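Local atomic coordinates of 7,8-dihydro-6-hydroxymethylpterin pyrophosphokinase-dihydropteroate synthase (Plasmodium falciparum, PDB entry 6JWS), a protein that probably makes the pterin diphosphate from 6-hydroxymethyl-7,8-dihydropterin and ATP and then joins it to 4-aminobenzoate, giving 7,8-dihydropteroate in folate biosynthesis. Residues T51-E56 against I567-I572. The protein carries 1 engineered substitution. Numbering follows the deposited sequence.
Sequences TSYLYE and IPRYRI
R569 and Y570 meet T51, Y53 and L54 in a buried interdomain contact. It joins strand 46-57 of the antiparallel kinase sheet to the loop, with a 3-10 segment at 569-571, between helix 547-564 and strand 572-575 of the synthase barrel. T51 is held at two points. T51 O accepts an almost straight bond from R569 NE (2.7 Å, 177°) and lies in the guanidinium plane. T51 OG1 accepts from the backbone N of R569 at 2.8 Å. The same hydroxyl donates to a water that in turn donates to I567 O. With CG anti to the backbone N (chi1 -171°), R569 extends toward the strand, then bends at chi3 to bring NE to T51 O. R569 NH2, which makes a weak bond to T51 O, also hydrogen-bonds OD1 of N50. The R569 and Y53 side chains cross at about a right angle. R569 CD lies over one face of the Y53 ring, offset toward its rim, 3.9 Å from the centroid, in a CH-pi contact. Y53 OH lies between two waters. It donates to one, which bridges to the carbonyls of R569 and I572, and accepts from the other, which accepts from R569 NH1. The Y570 ring is sandwiched: L54 CD1 lies over the centre of one face, 4.0 Å from the centroid, and P568 CB packs on the opposite face. S52 O lies at the ring edge. Y570 OH hydrogen-bonds E35 OE2, which also takes a salt bridge from R571 NE. The contact thus joins the HPPK domain's antiparallel sheet to the DHPS TIM barrel.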
loop_
_atom_site.group_PDB
_atom_site.type_symbol
_atom_site.label_atom_id
_atom_site.label_comp_id
_atom_site.label_asym_id
_atom_site.label_seq_id
_atom_site.Cartn_x
_atom_site.Cartn_y
_atom_site.Cartn_z
ATOM N N THR B 51 -18.304 29.063 -0.746
ATOM C CA THR B 51 -17.981 28.537 0.566
ATOM C C THR B 51 -16.636 27.833 0.458
ATOM O O THR B 51 -16.239 27.423 -0.628
ATOM C CB THR B 51 -19.014 27.520 1.080
ATOM O OG1 THR B 51 -19.362 26.570 0.064
ATOM C CG2 THR B 51 -20.275 28.143 1.650
ATOM N N SER B 52 -15.935 27.703 1.584
ATOM C CA SER B 52 -14.722 26.916 1.669
ATOM C C SER B 52 -15.116 25.546 2.215
ATOM O O SER B 52 -16.280 25.348 2.549
ATOM C CB SER B 52 -13.755 27.597 2.607
ATOM O OG SER B 52 -14.210 27.490 3.962
ATOM N N TYR B 53 -14.148 24.620 2.325
ATOM C CA TYR B 53 -14.340 23.471 3.185
ATOM C C TYR B 53 -14.555 23.935 4.626
ATOM O O TYR B 53 -14.267 25.063 5.005
ATOM C CB TYR B 53 -13.198 22.454 3.036
ATOM C CG TYR B 53 -13.246 21.736 1.711
ATOM C CD1 TYR B 53 -14.145 20.694 1.496
ATOM C CD2 TYR B 53 -12.454 22.151 0.642
ATOM C CE1 TYR B 53 -14.233 20.074 0.258
ATOM C CE2 TYR B 53 -12.537 21.551 -0.604
ATOM C CZ TYR B 53 -13.432 20.502 -0.795
ATOM O OH TYR B 53 -13.564 19.924 -2.037
ATOM N N LEU B 54 -15.036 23.009 5.439
ATOM C CA LEU B 54 -15.004 23.114 6.880
ATOM C C LEU B 54 -13.626 22.646 7.335
ATOM O O LEU B 54 -13.062 21.742 6.723
ATOM C CB LEU B 54 -16.067 22.136 7.377
ATOM C CG LEU B 54 -17.034 22.710 8.388
ATOM C CD1 LEU B 54 -18.296 21.852 8.467
ATOM C CD2 LEU B 54 -16.340 22.783 9.747
ATOM N N TYR B 55 -13.103 23.244 8.419
ATOM C CA TYR B 55 -11.776 22.886 8.906
ATOM C C TYR B 55 -11.750 22.797 10.423
ATOM O O TYR B 55 -12.334 23.624 11.109
ATOM C CB TYR B 55 -10.726 23.892 8.444
ATOM C CG TYR B 55 -10.448 23.856 6.965
ATOM C CD1 TYR B 55 -9.511 22.977 6.432
ATOM C CD2 TYR B 55 -11.142 24.683 6.093
ATOM C CE1 TYR B 55 -9.253 22.950 5.070
ATOM C CE2 TYR B 55 -10.884 24.677 4.738
ATOM C CZ TYR B 55 -9.943 23.802 4.226
ATOM O OH TYR B 55 -9.715 23.788 2.877
ATOM N N GLU B 56 -11.047 21.788 10.933
ATOM C CA GLU B 56 -10.738 21.737 12.348
ATOM C C GLU B 56 -9.331 22.291 12.557
ATOM O O GLU B 56 -8.355 21.774 12.007
ATOM C CB GLU B 56 -10.841 20.319 12.870
ATOM C CG GLU B 56 -10.210 20.155 14.240
ATOM C CD GLU B 56 -10.371 18.722 14.676
ATOM O OE1 GLU B 56 -11.509 18.348 15.034
ATOM O OE2 GLU B 56 -9.387 17.967 14.582
ATOM N N ILE B 567 -24.538 25.703 -2.606
ATOM C CA ILE B 567 -24.344 24.384 -2.018
ATOM C C ILE B 567 -23.008 24.410 -1.276
ATOM O O ILE B 567 -21.993 24.788 -1.846
ATOM C CB ILE B 567 -24.412 23.268 -3.081
ATOM C CG1 ILE B 567 -25.737 23.315 -3.858
ATOM C CG2 ILE B 567 -24.168 21.898 -2.444
ATOM C CD1 ILE B 567 -26.978 23.374 -2.973
ATOM N N PRO B 568 -22.982 24.131 0.045
ATOM C CA PRO B 568 -21.732 24.192 0.807
ATOM C C PRO B 568 -20.694 23.251 0.181
ATOM O O PRO B 568 -21.012 22.101 -0.119
ATOM C CB PRO B 568 -22.134 23.685 2.200
ATOM C CG PRO B 568 -23.646 23.896 2.286
ATOM C CD PRO B 568 -24.159 23.777 0.865
ATOM N N ARG B 569 -19.463 23.762 -0.002
ATOM C CA ARG B 569 -18.355 23.061 -0.640
ATOM C C ARG B 569 -18.086 21.696 -0.001
ATOM O O ARG B 569 -17.795 20.734 -0.714
ATOM C CB ARG B 569 -17.078 23.914 -0.620
ATOM C CG ARG B 569 -15.937 23.349 -1.462
ATOM C CD ARG B 569 -14.697 24.237 -1.449
ATOM N NE ARG B 569 -15.008 25.515 -2.064
ATOM C CZ ARG B 569 -14.712 25.822 -3.319
ATOM N NH1 ARG B 569 -14.025 24.972 -4.071
ATOM N NH2 ARG B 569 -15.082 26.999 -3.791
ATOM N N TYR B 570 -18.173 21.619 1.332
ATOM C CA TYR B 570 -17.809 20.427 2.085
ATOM C C TYR B 570 -18.892 19.346 1.964
ATOM O O TYR B 570 -18.751 18.266 2.532
ATOM C CB TYR B 570 -17.537 20.804 3.546
ATOM C CG TYR B 570 -18.664 21.556 4.206
ATOM C CD1 TYR B 570 -19.728 20.875 4.762
ATOM C CD2 TYR B 570 -18.697 22.941 4.221
ATOM C CE1 TYR B 570 -20.802 21.534 5.329
ATOM C CE2 TYR B 570 -19.759 23.619 4.795
ATOM C CZ TYR B 570 -20.806 22.911 5.359
ATOM O OH TYR B 570 -21.875 23.551 5.915
ATOM N N ARG B 571 -19.961 19.609 1.193
ATOM C CA ARG B 571 -21.037 18.630 1.056
ATOM C C ARG B 571 -21.060 18.009 -0.345
ATOM O O ARG B 571 -22.000 17.295 -0.680
ATOM C CB ARG B 571 -22.406 19.248 1.376
ATOM C CG ARG B 571 -22.717 19.329 2.865
ATOM C CD ARG B 571 -24.136 19.814 3.132
ATOM N NE ARG B 571 -24.494 19.764 4.540
ATOM C CZ ARG B 571 -24.967 18.694 5.175
ATOM N NH1 ARG B 571 -25.122 17.548 4.515
ATOM N NH2 ARG B 571 -25.273 18.773 6.461
ATOM N N ILE B 572 -20.025 18.253 -1.148
ATOM C CA ILE B 572 -20.013 17.806 -2.536
ATOM C C ILE B 572 -18.909 16.768 -2.696
ATOM O O ILE B 572 -17.760 17.054 -2.387
ATOM C CB ILE B 572 -19.764 19.009 -3.471
ATOM C CG1 ILE B 572 -20.865 20.064 -3.298
ATOM C CG2 ILE B 572 -19.614 18.563 -4.920
ATOM C CD1 ILE B 572 -20.551 21.399 -3.919
HETATM O O HOH W 1 -21.502 27.502 -1.538
HETATM O O HOH W 2 -16.090 19.110 -2.189
HETATM O O HOH W 3 -13.073 22.260 -3.738
#